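Local coordinates for protein naphthalene dioxygenase large subunit (Rhodococcus sp., PDB 2B1X) that is the large subunit of a Rieske-type non-haem iron dioxygenase, carrying a [2Fe-2S] cluster and a mononuclear iron centre, at residues H51-P56 with L188-A193; L323-P328 with M337-V342. One frame throughout, in Å; residues are numbered along the deposited sequence.

Overall arrangement
Both segments of interaction 1 come before those of interaction 2 in the chain. Their centres are about 12 Å apart. Interaction 1 sets the loop 51-56, in the Rieske region, against the strand 188-199, an outermost strand, within this chain, of the large antiparallel sheet of the catalytic region. Interaction 2 joins the next two strands of that sheet, 318-330 and 333-343, as a beta hairpin. Strand 333-343 lies between the other two, and the contacts meet there: Gln189 N is 2.8 Å from Val342 O. Through strand 333-343 the hairpin backs the strand on which the Rieske-side loop rests, so the two regions are joined at one side of this sheet.

Interaction 1: H51-P56 with L188-A193; sequences HESEIP and LQVVGA
The imidazole of His51 meets Val190 CG2 and Leu188 O obliquely. His51 CE1 lies 3.3 Å from Leu188 O, and His51 CB touches Val190 CG2 at 3.5 Å. At the ring edge, in plane, sits Ser53 CA. This is a domain junction: a short 3-10 turn, 52-54, from the Rieske side rests on strand 188-199 of the catalytic sheet. His51 CG is anti to the backbone N (chi1 -164°), which carries the ring past Val190 toward Leu188. Its ND1 pairs with Ser53 OG, and Ser53 N also donates to ND1 from 23° out of the ring plane. These two bonds help fix the rotation of the ring.

Ser53 OG makes the direct hydrogen bond across the contact. Ser53 OG accepts a nearly straight bond from Val190 N (2.9 Å, 165°). It therefore bridges the histidine and the strand backbone. Beside it, Glu54 CG packs on Val190 CB at 3.9 Å. The carboxylate turns back to its own segment, where OE2 takes the N-H of His51 on its anti lone pair. OE1 forms a salt bridge with Arg64, which probably favours the charged carboxylate. Leu188 O, beside the imidazole, accepts a bond from Lys344. One water donates to both Glu54 OE1 and Gly192 O, the latter at 2.8 Å.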
loop_
_atom_site.group_PDB
_atom_site.type_symbol
_atom_site.label_atom_id
_atom_site.label_comp_id
_atom_site.label_asym_id
_atom_site.label_seq_id
_atom_site.Cartn_x
_atom_site.Cartn_y
_atom_site.Cartn_z
ATOM N N HIS A 51 2.889 30.451 9.173
ATOM C CA HIS A 51 3.120 31.897 9.157
ATOM C C HIS A 51 1.953 32.571 9.867
ATOM O O HIS A 51 0.803 32.128 9.742
ATOM C CB HIS A 51 3.271 32.423 7.717
ATOM C CG HIS A 51 3.874 33.800 7.622
ATOM N ND1 HIS A 51 3.113 34.953 7.677
ATOM C CD2 HIS A 51 5.158 34.206 7.444
ATOM C CE1 HIS A 51 3.900 36.007 7.558
ATOM N NE2 HIS A 51 5.144 35.582 7.408
ATOM N N GLU A 52 2.249 33.631 10.627
ATOM C CA GLU A 52 1.221 34.380 11.339
ATOM C C GLU A 52 0.105 34.916 10.441
ATOM O O GLU A 52 -1.050 35.049 10.875
ATOM C CB GLU A 52 1.858 35.533 12.104
ATOM C CG GLU A 52 2.497 35.091 13.404
ATOM C CD GLU A 52 2.928 36.265 14.268
ATOM O OE1 GLU A 52 4.111 36.284 14.691
ATOM O OE2 GLU A 52 2.096 37.175 14.512
ATOM N N SER A 53 0.445 35.259 9.196
ATOM C CA SER A 53 -0.567 35.739 8.235
ATOM C C SER A 53 -1.577 34.671 7.784
ATOM O O SER A 53 -2.547 35.016 7.100
ATOM C CB SER A 53 0.078 36.375 6.993
ATOM O OG SER A 53 0.697 35.367 6.215
ATOM N N GLU A 54 -1.338 33.401 8.132
ATOM C CA GLU A 54 -2.308 32.313 7.894
ATOM C C GLU A 54 -3.448 32.291 8.925
ATOM O O GLU A 54 -4.536 31.754 8.674
ATOM C CB GLU A 54 -1.617 30.943 7.905
ATOM C CG GLU A 54 -0.465 30.734 6.911
ATOM C CD GLU A 54 -0.033 29.282 6.884
ATOM O OE1 GLU A 54 -0.696 28.479 6.181
ATOM O OE2 GLU A 54 0.964 28.928 7.575
ATOM N N ILE A 55 -3.179 32.849 10.104
ATOM C CA ILE A 55 -4.145 32.877 11.193
ATOM C C ILE A 55 -4.299 34.312 11.696
ATOM O O ILE A 55 -3.987 34.626 12.850
ATOM C CB ILE A 55 -3.720 31.892 12.300
ATOM C CG1 ILE A 55 -2.256 32.120 12.710
ATOM C CG2 ILE A 55 -3.880 30.455 11.757
ATOM C CD1 ILE A 55 -1.811 31.429 13.991
ATOM N N PRO A 56 -4.757 35.200 10.823
ATOM C CA PRO A 56 -4.771 36.640 11.144
ATOM C C PRO A 56 -5.867 37.064 12.116
ATOM O O PRO A 56 -5.664 38.041 12.833
ATOM C CB PRO A 56 -4.986 37.315 9.784
ATOM C CG PRO A 56 -5.692 36.317 8.941
ATOM C CD PRO A 56 -5.282 34.919 9.469
ATOM N N LEU A 188 4.827 40.241 5.255
ATOM C CA LEU A 188 4.543 39.195 4.281
ATOM C C LEU A 188 3.188 38.551 4.530
ATOM O O LEU A 188 2.718 38.478 5.679
ATOM C CB LEU A 188 5.599 38.099 4.438
ATOM C CG LEU A 188 6.741 37.868 3.451
ATOM C CD1 LEU A 188 6.940 38.945 2.396
ATOM C CD2 LEU A 188 8.022 37.579 4.221
ATOM N N GLN A 189 2.559 38.085 3.453
ATOM C CA GLN A 189 1.378 37.233 3.568
ATOM C C GLN A 189 1.581 35.941 2.798
ATOM O O GLN A 189 2.062 35.963 1.671
ATOM C CB GLN A 189 0.113 37.936 3.092
ATOM C CG GLN A 189 0.083 38.295 1.619
ATOM C CD GLN A 189 -1.180 39.087 1.217
ATOM O OE1 GLN A 189 -1.251 39.619 0.098
ATOM N NE2 GLN A 189 -2.170 39.160 2.120
ATOM N N VAL A 190 1.240 34.817 3.424
ATOM C CA VAL A 190 1.115 33.555 2.698
ATOM C C VAL A 190 -0.137 33.724 1.847
ATOM O O VAL A 190 -1.165 34.166 2.349
ATOM C CB VAL A 190 0.913 32.337 3.676
ATOM C CG1 VAL A 190 0.369 31.100 2.941
ATOM C CG2 VAL A 190 2.189 32.015 4.390
ATOM N N VAL A 191 -0.061 33.373 0.571
ATOM C CA VAL A 191 -1.253 33.453 -0.271
ATOM C C VAL A 191 -1.960 32.127 -0.355
ATOM O O VAL A 191 -1.401 31.151 -0.825
ATOM C CB VAL A 191 -0.959 33.994 -1.696
ATOM C CG1 VAL A 191 -2.247 34.077 -2.496
ATOM C CG2 VAL A 191 -0.351 35.354 -1.609
ATOM N N GLY A 192 -3.196 32.103 0.137
ATOM C CA GLY A 192 -3.991 30.893 0.184
ATOM C C GLY A 192 -3.503 29.883 1.200
ATOM O O GLY A 192 -3.601 30.078 2.404
ATOM N N ALA A 193 -2.966 28.783 0.700
ATOM C CA ALA A 193 -2.543 27.664 1.521
ATOM C C ALA A 193 -1.302 27.063 0.843
ATOM O O ALA A 193 -1.005 27.372 -0.306
ATOM C CB ALA A 193 -3.650 26.633 1.602
HETATM O O HOH W 1 -3.065 28.843 4.873
#

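Interaction 2: L323-P328 with M337-V342; sequences LRLWHP and MSFFLV
Leu323, Leu325, Met337 and Phe339 put their side chains on one face of an antiparallel beta hairpin, while Arg324 and Ser338 face the other way. The hairpin is part of the large sheet of the catalytic region, which belongs to the Bet v 1-like clan. On the first, mainly apolar face Leu325 and Met337 stand side by side, with their CB atoms 4.1 Å apart. Met337 is extended beyond CG, and its CE reaches His327 CB. The buried His327 ND1 finds no partner in the model. The ring of Phe339 presents its edge to strand 323-328. Leu323 O lies in the ring plane of Phe339, 3.4 Å from Phe339 CD1, and Leu325 CD1 approaches the same rim. The face continues toward interaction 1, where Phe339 touches Glu54 and Leu341 touches Val190.

On the opposite face the arginine chain is bent. Arg324 CG lies between the backbone N and the carbonyl carbon (chi1 47°), and further bends at chi2 and chi3 bring Arg324 NH2 within 2.9 Å of Ser338 OG. That hydrogen bond is weak, with an angle of only 127°. The stronger partner of the guanidinium is Glu369, through NH1.

Leu323 with Phe339 and Leu325 with Met337 are hydrogen-bonded pairs. Phe339 N donates to Leu323 O at 2.8 Å. Between them, Arg324 with Ser338 is a non-hydrogen-bonded pair, and Arg324 CA makes a CA-H...O contact with Met337 O at 3.1 Å.

The Arg324 side chain lies about 8 Å from the iron(III) ion. The chemistry is divided by face: mainly apolar packing lies toward the Rieske-side loop, and on the other side is the buried Arg324-Glu369 salt bridge, with Thr322, Ser338 and Tyr358 around it.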
loop_
_atom_site.group_PDB
_atom_site.type_symbol
_atom_site.label_atom_id
_atom_site.label_comp_id
_atom_site.label_asym_id
_atom_site.label_seq_id
_atom_site.Cartn_x
_atom_site.Cartn_y
_atom_site.Cartn_z
ATOM N N LEU A 323 8.670 29.580 0.917
ATOM C CA LEU A 323 9.160 28.814 2.061
ATOM C C LEU A 323 8.600 27.413 1.891
ATOM O O LEU A 323 7.473 27.251 1.447
ATOM C CB LEU A 323 8.621 29.386 3.380
ATOM C CG LEU A 323 8.957 30.794 3.889
ATOM C CD1 LEU A 323 8.932 30.888 5.422
ATOM C CD2 LEU A 323 10.219 31.471 3.273
ATOM N N ARG A 324 9.353 26.394 2.252
ATOM C CA ARG A 324 8.819 25.046 2.134
ATOM C C ARG A 324 9.323 24.175 3.289
ATOM O O ARG A 324 10.452 24.352 3.749
ATOM C CB ARG A 324 9.207 24.432 0.768
ATOM C CG ARG A 324 10.695 24.626 0.401
ATOM C CD ARG A 324 10.970 25.852 -0.510
ATOM N NE ARG A 324 9.962 25.889 -1.565
ATOM C CZ ARG A 324 9.943 25.061 -2.606
ATOM N NH1 ARG A 324 10.947 24.181 -2.782
ATOM N NH2 ARG A 324 8.940 25.136 -3.474
ATOM N N LEU A 325 8.463 23.262 3.746
ATOM C CA LEU A 325 8.806 22.184 4.648
ATOM C C LEU A 325 9.086 20.886 3.917
ATOM O O LEU A 325 8.335 20.456 3.011
ATOM C CB LEU A 325 7.675 21.945 5.645
ATOM C CG LEU A 325 7.547 23.032 6.737
ATOM C CD1 LEU A 325 6.183 22.962 7.402
ATOM C CD2 LEU A 325 8.708 22.892 7.774
ATOM N N TRP A 326 10.168 20.236 4.313
ATOM C CA TRP A 326 10.404 18.887 3.850
ATOM C C TRP A 326 9.938 18.045 5.022
ATOM O O TRP A 326 10.710 17.746 5.928
ATOM C CB TRP A 326 11.888 18.652 3.507
ATOM C CG TRP A 326 12.485 19.738 2.718
ATOM C CD1 TRP A 326 13.433 20.671 3.139
ATOM C CD2 TRP A 326 12.181 20.061 1.355
ATOM N NE1 TRP A 326 13.725 21.523 2.102
ATOM C CE2 TRP A 326 12.992 21.159 0.993
ATOM C CE3 TRP A 326 11.314 19.506 0.383
ATOM C CZ2 TRP A 326 12.949 21.742 -0.278
ATOM C CZ3 TRP A 326 11.291 20.091 -0.906
ATOM C CH2 TRP A 326 12.113 21.214 -1.208
ATOM N N HIS A 327 8.652 17.708 5.022
ATOM C CA HIS A 327 8.091 17.020 6.187
ATOM C C HIS A 327 8.418 15.510 6.225
ATOM O O HIS A 327 8.063 14.785 5.314
ATOM C CB HIS A 327 6.577 17.255 6.312
ATOM C CG HIS A 327 6.028 16.705 7.572
ATOM N ND1 HIS A 327 5.139 15.647 7.592
ATOM C CD2 HIS A 327 6.313 16.996 8.862
ATOM C CE1 HIS A 327 4.863 15.342 8.848
ATOM N NE2 HIS A 327 5.583 16.126 9.634
ATOM N N PRO A 328 9.072 15.024 7.281
ATOM C CA PRO A 328 9.454 13.603 7.340
ATOM C C PRO A 328 8.299 12.595 7.578
ATOM O O PRO A 328 7.594 12.620 8.628
ATOM C CB PRO A 328 10.434 13.550 8.527
ATOM C CG PRO A 328 9.950 14.619 9.445
ATOM C CD PRO A 328 9.501 15.766 8.493
ATOM N N MET A 337 5.499 20.743 1.875
ATOM C CA MET A 337 4.509 21.846 2.042
ATOM C C MET A 337 5.143 23.102 1.482
ATOM O O MET A 337 6.041 23.659 2.118
ATOM C CB MET A 337 4.117 22.036 3.516
ATOM C CG MET A 337 3.785 20.654 4.192
ATOM S SD MET A 337 2.808 20.835 5.677
ATOM C CE MET A 337 2.816 19.113 6.306
ATOM N N SER A 338 4.670 23.564 0.319
ATOM C CA SER A 338 5.291 24.699 -0.364
ATOM C C SER A 338 4.397 25.944 -0.310
ATOM O O SER A 338 3.279 25.945 -0.821
ATOM C CB SER A 338 5.613 24.356 -1.815
ATOM O OG SER A 338 6.242 25.471 -2.417
ATOM N N PHE A 339 4.898 26.972 0.357
ATOM C CA PHE A 339 4.145 28.216 0.586
ATOM C C PHE A 339 4.639 29.288 -0.368
ATOM O O PHE A 339 5.844 29.405 -0.602
ATOM C CB PHE A 339 4.392 28.707 2.018
ATOM C CG PHE A 339 3.977 27.743 3.112
ATOM C CD1 PHE A 339 4.799 26.677 3.499
ATOM C CD2 PHE A 339 2.777 27.956 3.817
ATOM C CE1 PHE A 339 4.421 25.800 4.548
ATOM C CE2 PHE A 339 2.394 27.134 4.872
ATOM C CZ PHE A 339 3.203 26.028 5.245
ATOM N N PHE A 340 3.721 30.063 -0.929
ATOM C CA PHE A 340 4.087 31.269 -1.681
ATOM C C PHE A 340 3.777 32.481 -0.817
ATOM O O PHE A 340 2.682 32.573 -0.245
ATOM C CB PHE A 340 3.316 31.340 -3.007
ATOM C CG PHE A 340 3.398 32.693 -3.693
ATOM C CD1 PHE A 340 4.559 33.072 -4.370
ATOM C CD2 PHE A 340 2.345 33.582 -3.620
ATOM C CE1 PHE A 340 4.663 34.316 -4.999
ATOM C CE2 PHE A 340 2.426 34.863 -4.243
ATOM C CZ PHE A 340 3.594 35.220 -4.933
ATOM N N LEU A 341 4.736 33.417 -0.716
ATOM C CA LEU A 341 4.545 34.609 0.105
ATOM C C LEU A 341 4.827 35.860 -0.696
ATOM O O LEU A 341 5.628 35.837 -1.616
ATOM C CB LEU A 341 5.445 34.592 1.343
ATOM C CG LEU A 341 5.200 33.477 2.391
ATOM C CD1 LEU A 341 5.906 32.251 2.006
ATOM C CD2 LEU A 341 5.665 33.948 3.779
ATOM N N VAL A 342 4.158 36.951 -0.342
ATOM C CA VAL A 342 4.392 38.250 -1.002
ATOM C C VAL A 342 4.037 39.362 -0.005
ATOM O O VAL A 342 3.212 39.169 0.910
ATOM C CB VAL A 342 3.613 38.360 -2.351
ATOM C CG1 VAL A 342 2.082 38.393 -2.130
ATOM C CG2 VAL A 342 4.108 39.546 -3.238
#